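Local coordinates for hemolysin-related protein (PDB 5V6C), which probably binds carbohydrate through this part, a beta-prism lectin domain of a longer, probably secreted, protein, at residues Pro59-Gln64 with Phe87-Gly92; Val68-Gly73 with Lys107-Thr112. One frame throughout, in Å; residues are numbered along the deposited sequence.

In the fold
Of the strands in these contacts, 55-61 comes first along the chain, leading into the short 3-10 segment 62-64 and then strand 65-75; strands 80-89 and 106-112 follow. Interaction 1 reaches from the end of strand 55-61 to the end of strand 80-89, closing a loop of 22 residues and joining two different sheets of the beta-prism. Interaction 2 closes a longer loop of 33 residues, pairing strand 65-75 with strand 106-112 inside one sheet. The two loops cross, because Val68-Gly73 lies between the segments of interaction 1 and Phe87-Gly92 between those of interaction 2. They touch directly where Phe87 CD2 packs 3.8 Å from Val68 CG1.

Interaction 1 (Pro59-Gln64 with Phe87-Gly92); sequences PIALDQ and FTMKDG
Ile60 lies over the face of the Phe87 ring, while just beyond it the 3-10 segment 62-64 meets the turn that follows strand 80-89. Ile60 is a worked example of a branched side chain fitted to a flat one. Its CG1 stands anti to the carbonyl carbon (chi1 -51°) and sits 3.6 Å from the ring centroid, almost on the ring normal, a CH-pi contact. The next atom, CD1, shifts off centre and comes 3.5 Å from Phe87 CD1.

Met89 can be followed from CB to its tip. CB lies 3.3 Å from Gln64 O; beyond it the chain bends at chi2 and again at chi3. CG leads off from Gln64 O and SD stays 4.2 Å from it, but CE turns back to end 3.3 Å from Ala61 O, a little further from Gln64 O, and 4.0 Å from Ile60 CG2, with Gln64 CB and Ala61 CB also near. The methyl thus fills the angle between strand and 3-10 segment, against carbonyl oxygens as well as carbon.

Polar bonds close the outer end. Lys90 N donates to Gln64 O at 2.8 Å, and the extended Lys90 chain reaches past Gln64 to place NZ 3.1 Å from Asp63 O. Both donors are tilted from the planes of their carbonyls. A water accepts from Asp91 N and donates to Gln64 OE1, a further link from Gln64 to the type I turn Met89-Gly92.

The contact joins two sheets at one end of the prism. Ile60 is hydrogen-bonded through its backbone to Met25 on strand 24-29, and Phe87 reaches across to Met25 and Leu27 of that strand while also touching Leu65 and Val68 of strand 65-75 and Val95 and Leu97 of strand 94-98.

Interaction 2 (Val68-Gly73 with Lys107-Thr112); sequences VEVTSG and KVETYT
Antiparallel pairing in one of the three four-stranded sheets of the beta-prism fold brings Val68-Gly73 alongside Lys107-Thr112, and it illustrates how regular such a pairing can be. Val68 with Tyr111, Val70 with Glu109 and Ser72 with Lys107 are hydrogen-bonded pairs, each closed by two backbone bonds. In the central pair Val70 N to Glu109 O and Glu109 N to Val70 O are both 2.8 Å, with N-H...O angles of 165° and 168°. The non-hydrogen-bonded pairs between them bring CA atoms close, and CA-H...O contacts fill in, such as Glu69 CA to Glu109 O at 3.2 Å.

On the face carrying Glu69, Thr71, Val108 and Thr110, the Glu69 chain is extended with CG anti to the backbone N (chi1 -177°). This sets CG 3.4 Å from Val108 CG1, a diagonal neighbour, while its carboxylate lies beside Thr110, OE2 4.0 Å from CG2. Thr71 and Val108 run side by side, pointing the same way.

On the other face a water lies within hydrogen-bonding distance of Val70 O, of Glu109 OE1 at 2.8 Å and of Ser72 OG at 2.7 Å, bridging the two strands, although more acceptors surround it than it has protons to give. Glu109 OE1 also accepts a hydrogen bond from the backbone N of Gly8, its main polar partner outside the two strands. Nearby, Val68 CG2 comes to the edge of the Tyr111 ring, whose hydroxyl is hydrogen-bonded to Tyr138.

Strand 106-112 is outermost in its sheet, and strand 65-75 continues the pairing on its other side with strand 80-89, to which Glu69, Thr71 and Gly73 are hydrogen-bonded through their backbones. Phe7 of strand 7-8, in a neighbouring sheet, packs on Val68, Val70 and Glu109.

Interaction 1 (Pro59-Gln64 with Phe87-Gly92)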
ATOM      1  N   PRO A  59      -0.758 -10.093   6.307  1.00 10.44           N
ATOM      2  CA  PRO A  59       0.289  -9.494   5.478  1.00 12.50           C
ATOM      3  C   PRO A  59       0.314 -10.074   4.073  1.00 14.42           C
ATOM      4  O   PRO A  59      -0.214 -11.155   3.797  1.00 11.66           O
ATOM      5  CB  PRO A  59       1.576  -9.836   6.235  1.00 13.74           C
ATOM      6  CG  PRO A  59       1.257 -11.106   6.935  1.00 19.35           C
ATOM      7  CD  PRO A  59      -0.199 -11.013   7.314  1.00 14.71           C
ATOM      8  N   ILE A  60       0.952  -9.322   3.179  1.00 13.02           N
ATOM      9  CA  ILE A  60       1.144  -9.730   1.793  1.00 10.52           C
ATOM     10  C   ILE A  60       2.524 -10.352   1.666  1.00 10.06           C
ATOM     11  O   ILE A  60       3.517  -9.777   2.128  1.00 12.38           O
ATOM     12  CB  ILE A  60       0.999  -8.539   0.830  1.00 12.32           C
ATOM     13  CG1 ILE A  60      -0.293  -7.766   1.097  1.00 12.51           C
ATOM     14  CG2 ILE A  60       1.057  -9.026  -0.617  1.00 12.37           C
ATOM     15  CD1 ILE A  60      -1.558  -8.592   0.973  1.00 15.37           C
ATOM     16  N   ALA A  61       2.590 -11.519   1.035  1.00 15.81           N
ATOM     17  CA  ALA A  61       3.863 -12.188   0.783  1.00 12.47           C
ATOM     18  C   ALA A  61       4.473 -11.587  -0.477  1.00 13.61           C
ATOM     19  O   ALA A  61       4.140 -11.984  -1.598  1.00 15.98           O
ATOM     20  CB  ALA A  61       3.658 -13.690   0.651  1.00 10.25           C
ATOM     21  N   LEU A  62       5.375 -10.620  -0.293  1.00 10.48           N
ATOM     22  CA  LEU A  62       5.936  -9.895  -1.430  1.00 16.38           C
ATOM     23  C   LEU A  62       6.694 -10.817  -2.375  1.00 15.33           C
ATOM     24  O   LEU A  62       6.731 -10.568  -3.585  1.00 15.21           O
ATOM     25  CB  LEU A  62       6.854  -8.775  -0.932  1.00 15.92           C
ATOM     26  CG  LEU A  62       6.171  -7.686  -0.098  1.00 12.38           C
ATOM     27  CD1 LEU A  62       7.197  -6.714   0.467  1.00 20.49           C
ATOM     28  CD2 LEU A  62       5.148  -6.939  -0.920  1.00 13.48           C
ATOM     29  N   ASP A  63       7.314 -11.875  -1.849  1.00 16.68           N
ATOM     30  CA  ASP A  63       7.996 -12.838  -2.704  1.00 15.28           C
ATOM     31  C   ASP A  63       7.040 -13.534  -3.665  1.00 20.70           C
ATOM     32  O   ASP A  63       7.491 -14.096  -4.668  1.00 19.12           O
ATOM     33  CB  ASP A  63       8.719 -13.880  -1.849  1.00 16.74           C
ATOM     34  CG  ASP A  63       7.801 -14.549  -0.842  1.00 19.74           C
ATOM     35  OD1 ASP A  63       7.038 -13.836  -0.156  1.00 21.96           O
ATOM     36  OD2 ASP A  63       7.839 -15.792  -0.737  1.00 33.36           O
ATOM     37  N   GLN A  64       5.737 -13.509  -3.385  1.00 17.50           N
ATOM     38  CA  GLN A  64       4.736 -14.135  -4.241  1.00 17.89           C
ATOM     39  C   GLN A  64       3.841 -13.117  -4.934  1.00 20.82           C
ATOM     40  O   GLN A  64       2.838 -13.503  -5.545  1.00 18.26           O
ATOM     41  CB  GLN A  64       3.877 -15.102  -3.425  1.00 15.83           C
ATOM     42  CG  GLN A  64       4.628 -16.320  -2.922  1.00 18.87           C
ATOM     43  CD  GLN A  64       5.093 -17.215  -4.054  1.00 29.33           C
ATOM     44  OE1 GLN A  64       4.361 -17.453  -5.020  1.00 27.37           O
ATOM     45  NE2 GLN A  64       6.317 -17.711  -3.946  1.00 26.35           N
ATOM     46  N   PHE A  87      -3.949  -6.867  -4.223  1.00  9.33           N
ATOM     47  CA  PHE A  87      -2.711  -7.600  -4.457  1.00 11.85           C
ATOM     48  C   PHE A  87      -3.037  -8.908  -5.167  1.00 14.68           C
ATOM     49  O   PHE A  87      -3.764  -9.746  -4.624  1.00 15.07           O
ATOM     50  CB  PHE A  87      -1.988  -7.891  -3.143  1.00 11.78           C
ATOM     51  CG  PHE A  87      -1.723  -6.673  -2.300  1.00 12.69           C
ATOM     52  CD1 PHE A  87      -2.655  -6.238  -1.368  1.00 13.34           C
ATOM     53  CD2 PHE A  87      -0.531  -5.980  -2.420  1.00 13.63           C
ATOM     54  CE1 PHE A  87      -2.406  -5.132  -0.581  1.00 10.77           C
ATOM     55  CE2 PHE A  87      -0.277  -4.867  -1.639  1.00 14.91           C
ATOM     56  CZ  PHE A  87      -1.215  -4.443  -0.718  1.00 12.83           C
ATOM     57  N   THR A  88      -2.500  -9.079  -6.374  1.00 13.02           N
ATOM     58  CA  THR A  88      -2.642 -10.315  -7.136  1.00 10.96           C
ATOM     59  C   THR A  88      -1.338 -11.094  -7.044  1.00 12.41           C
ATOM     60  O   THR A  88      -0.279 -10.579  -7.415  1.00 13.31           O
ATOM     61  CB  THR A  88      -2.984 -10.028  -8.599  1.00 15.19           C
ATOM     62  OG1 THR A  88      -4.255  -9.377  -8.682  1.00 15.21           O
ATOM     63  CG2 THR A  88      -3.038 -11.321  -9.411  1.00 13.37           C
ATOM     64  N   MET A  89      -1.419 -12.334  -6.577  1.00 12.44           N
ATOM     65  CA  MET A  89      -0.233 -13.155  -6.391  1.00 13.70           C
ATOM     66  C   MET A  89       0.084 -13.941  -7.661  1.00 14.81           C
ATOM     67  O   MET A  89      -0.707 -14.006  -8.604  1.00 15.69           O
ATOM     68  CB  MET A  89      -0.422 -14.109  -5.213  1.00 14.52           C
ATOM     69  CG  MET A  89      -1.134 -13.486  -4.021  1.00 12.93           C
ATOM     70  SD  MET A  89      -0.417 -11.919  -3.483  1.00 13.34           S
ATOM     71  CE  MET A  89       1.066 -12.482  -2.655  1.00 18.41           C
ATOM     72  N   LYS A  90       1.265 -14.558  -7.671  1.00 15.67           N
ATOM     73  CA  LYS A  90       1.699 -15.294  -8.851  1.00 13.54           C
ATOM     74  C   LYS A  90       0.746 -16.432  -9.196  1.00 16.87           C
ATOM     75  O   LYS A  90       0.555 -16.735 -10.378  1.00 15.98           O
ATOM     76  CB  LYS A  90       3.116 -15.823  -8.638  1.00 16.67           C
ATOM     77  CG  LYS A  90       4.180 -14.754  -8.794  1.00 17.85           C
ATOM     78  CD  LYS A  90       5.503 -15.165  -8.157  1.00 19.61           C
ATOM     79  CE  LYS A  90       6.581 -14.110  -8.393  1.00 17.33           C
ATOM     80  NZ  LYS A  90       7.865 -14.460  -7.736  1.00 28.45           N
ATOM     81  N   ASP A  91       0.126 -17.062  -8.195  1.00 14.47           N
ATOM     82  CA  ASP A  91      -0.774 -18.181  -8.453  1.00 16.61           C
ATOM     83  C   ASP A  91      -2.153 -17.743  -8.936  1.00 20.64           C
ATOM     84  O   ASP A  91      -3.014 -18.602  -9.158  1.00 16.68           O
ATOM     85  CB  ASP A  91      -0.926 -19.049  -7.197  1.00 15.62           C
ATOM     86  CG  ASP A  91      -1.722 -18.369  -6.096  1.00 20.28           C
ATOM     87  OD1 ASP A  91      -2.136 -17.203  -6.266  1.00 15.55           O
ATOM     88  OD2 ASP A  91      -1.932 -19.014  -5.049  1.00 19.44           O
ATOM     89  N   GLY A  92      -2.388 -16.443  -9.094  1.00 22.14           N
ATOM     90  CA  GLY A  92      -3.643 -15.936  -9.596  1.00 15.99           C
ATOM     91  C   GLY A  92      -4.599 -15.452  -8.528  1.00 13.15           C
ATOM     92  O   GLY A  92      -5.486 -14.646  -8.831  1.00 15.41           O
TER
HETATM   93  O   HOH W   1       1.389 -17.153  -5.505  1.00 17.45           O

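Interaction 2 (Val68-Gly73 with Lys107-Thr112)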
ATOM      1  N   VAL A  68      -0.220  -5.237  -8.620  1.00 12.87           N
ATOM      2  CA  VAL A  68      -1.055  -4.473  -7.706  1.00 11.68           C
ATOM      3  C   VAL A  68      -2.013  -3.605  -8.511  1.00 12.16           C
ATOM      4  O   VAL A  68      -1.709  -3.164  -9.624  1.00 10.50           O
ATOM      5  CB  VAL A  68      -0.213  -3.612  -6.734  1.00 10.05           C
ATOM      6  CG1 VAL A  68       0.556  -4.500  -5.761  1.00 13.82           C
ATOM      7  CG2 VAL A  68       0.751  -2.714  -7.490  1.00  9.54           C
ATOM      8  N   GLU A  69      -3.195  -3.388  -7.940  1.00 11.61           N
ATOM      9  CA  GLU A  69      -4.200  -2.487  -8.488  1.00 13.52           C
ATOM     10  C   GLU A  69      -4.563  -1.511  -7.377  1.00 12.27           C
ATOM     11  O   GLU A  69      -5.180  -1.905  -6.383  1.00 10.16           O
ATOM     12  CB  GLU A  69      -5.416  -3.272  -8.975  1.00 12.82           C
ATOM     13  CG  GLU A  69      -6.493  -2.450  -9.640  1.00 18.12           C
ATOM     14  CD  GLU A  69      -7.631  -3.315 -10.154  1.00 12.35           C
ATOM     15  OE1 GLU A  69      -8.517  -3.670  -9.354  1.00 17.26           O
ATOM     16  OE2 GLU A  69      -7.629  -3.657 -11.351  1.00 26.93           O
ATOM     17  N   VAL A  70      -4.152  -0.255  -7.526  1.00  9.53           N
ATOM     18  CA  VAL A  70      -4.250   0.743  -6.466  1.00  8.37           C
ATOM     19  C   VAL A  70      -5.334   1.740  -6.843  1.00 11.01           C
ATOM     20  O   VAL A  70      -5.243   2.406  -7.883  1.00 12.99           O
ATOM     21  CB  VAL A  70      -2.909   1.456  -6.234  1.00  8.50           C
ATOM     22  CG1 VAL A  70      -3.013   2.436  -5.069  1.00  6.94           C
ATOM     23  CG2 VAL A  70      -1.787   0.443  -5.993  1.00 10.19           C
ATOM     24  N   THR A  71      -6.347   1.859  -5.993  1.00 10.10           N
ATOM     25  CA  THR A  71      -7.417   2.827  -6.184  1.00  9.53           C
ATOM     26  C   THR A  71      -7.209   4.001  -5.238  1.00 12.73           C
ATOM     27  O   THR A  71      -7.059   3.816  -4.025  1.00  9.32           O
ATOM     28  CB  THR A  71      -8.786   2.188  -5.947  1.00 10.87           C
ATOM     29  OG1 THR A  71      -8.967   1.096  -6.860  1.00  9.95           O
ATOM     30  CG2 THR A  71      -9.908   3.206  -6.150  1.00  9.25           C
ATOM     31  N   SER A  72      -7.189   5.204  -5.803  1.00  9.04           N
ATOM     32  CA  SER A  72      -7.056   6.429  -5.037  1.00 12.17           C
ATOM     33  C   SER A  72      -8.026   7.459  -5.593  1.00 13.10           C
ATOM     34  O   SER A  72      -8.439   7.387  -6.754  1.00 11.58           O
ATOM     35  CB  SER A  72      -5.624   6.968  -5.092  1.00 13.71           C
ATOM     36  OG  SER A  72      -5.269   7.312  -6.418  1.00 15.29           O
ATOM     37  N   GLY A  73      -8.390   8.422  -4.752  1.00 12.93           N
ATOM     38  CA  GLY A  73      -9.278   9.480  -5.192  1.00 13.46           C
ATOM     39  C   GLY A  73      -9.705  10.363  -4.037  1.00 15.11           C
ATOM     40  O   GLY A  73      -9.044  10.418  -2.997  1.00 12.60           O
ATOM     41  N   LYS A 107      -8.925   7.128  -9.494  1.00 20.14           N
ATOM     42  CA  LYS A 107      -7.911   6.641 -10.411  1.00 13.16           C
ATOM     43  C   LYS A 107      -7.539   5.227  -9.991  1.00 15.01           C
ATOM     44  O   LYS A 107      -7.417   4.940  -8.796  1.00 10.56           O
ATOM     45  CB  LYS A 107      -6.676   7.551 -10.401  1.00 12.90           C
ATOM     46  CG  LYS A 107      -5.605   7.166 -11.400  1.00 16.23           C
ATOM     47  CD  LYS A 107      -4.548   8.244 -11.532  1.00 16.17           C
ATOM     48  CE  LYS A 107      -3.520   8.170 -10.412  1.00 16.33           C
ATOM     49  NZ  LYS A 107      -2.412   9.152 -10.615  1.00 19.20           N
ATOM     50  N   VAL A 108      -7.397   4.339 -10.970  1.00 13.39           N
ATOM     51  CA  VAL A 108      -6.963   2.965 -10.740  1.00 13.83           C
ATOM     52  C   VAL A 108      -5.613   2.794 -11.421  1.00 15.59           C
ATOM     53  O   VAL A 108      -5.490   3.020 -12.631  1.00 16.88           O
ATOM     54  CB  VAL A 108      -7.987   1.953 -11.273  1.00 16.48           C
ATOM     55  CG1 VAL A 108      -7.582   0.523 -10.912  1.00 18.13           C
ATOM     56  CG2 VAL A 108      -9.372   2.271 -10.728  1.00 14.24           C
ATOM     57  N   GLU A 109      -4.597   2.423 -10.644  1.00 12.03           N
ATOM     58  CA  GLU A 109      -3.250   2.194 -11.149  1.00 16.07           C
ATOM     59  C   GLU A 109      -2.943   0.705 -11.116  1.00 14.88           C
ATOM     60  O   GLU A 109      -3.101   0.062 -10.073  1.00 13.42           O
ATOM     61  CB  GLU A 109      -2.206   2.940 -10.313  1.00 12.95           C
ATOM     62  CG  GLU A 109      -2.326   4.442 -10.332  1.00 16.00           C
ATOM     63  CD  GLU A 109      -1.430   5.095  -9.302  1.00 15.35           C
ATOM     64  OE1 GLU A 109      -1.752   5.015  -8.097  1.00 14.33           O
ATOM     65  OE2 GLU A 109      -0.396   5.676  -9.696  1.00 18.63           O
ATOM     66  N   THR A 110      -2.480   0.169 -12.244  1.00 10.81           N
ATOM     67  CA  THR A 110      -2.061  -1.222 -12.343  1.00 14.45           C
ATOM     68  C   THR A 110      -0.578  -1.289 -12.676  1.00 12.01           C
ATOM     69  O   THR A 110      -0.079  -0.514 -13.500  1.00 10.62           O
ATOM     70  CB  THR A 110      -2.860  -1.972 -13.412  1.00 19.41           C
ATOM     71  OG1 THR A 110      -2.783  -1.260 -14.652  1.00 22.61           O
ATOM     72  CG2 THR A 110      -4.313  -2.107 -12.997  1.00 18.06           C
ATOM     73  N   TYR A 111       0.117  -2.231 -12.041  1.00 12.10           N
ATOM     74  CA  TYR A 111       1.553  -2.387 -12.208  1.00 11.54           C
ATOM     75  C   TYR A 111       1.922  -3.835 -11.908  1.00 13.55           C
ATOM     76  O   TYR A 111       1.418  -4.417 -10.946  1.00 14.64           O
ATOM     77  CB  TYR A 111       2.308  -1.418 -11.291  1.00 11.87           C
ATOM     78  CG  TYR A 111       3.796  -1.657 -11.204  1.00 13.48           C
ATOM     79  CD1 TYR A 111       4.664  -1.099 -12.130  1.00 14.95           C
ATOM     80  CD2 TYR A 111       4.334  -2.428 -10.184  1.00 14.84           C
ATOM     81  CE1 TYR A 111       6.023  -1.312 -12.051  1.00 13.89           C
ATOM     82  CE2 TYR A 111       5.692  -2.647 -10.096  1.00 16.26           C
ATOM     83  CZ  TYR A 111       6.532  -2.086 -11.034  1.00 13.86           C
ATOM     84  OH  TYR A 111       7.887  -2.296 -10.951  1.00 11.46           O
ATOM     85  N   THR A 112       2.785  -4.410 -12.748  1.00 14.33           N
ATOM     86  CA  THR A 112       3.292  -5.767 -12.568  1.00 14.74           C
ATOM     87  C   THR A 112       4.696  -5.712 -11.977  1.00 17.00           C
ATOM     88  O   THR A 112       5.554  -4.981 -12.482  1.00 20.13           O
ATOM     89  CB  THR A 112       3.326  -6.527 -13.898  1.00 16.38           C
ATOM     90  OG1 THR A 112       1.994  -6.712 -14.391  1.00 13.07           O
ATOM     91  CG2 THR A 112       3.981  -7.894 -13.728  1.00 14.15           C
TER
HETATM   92  O   HOH W   2      -4.503   5.159  -7.783  1.00 10.15           O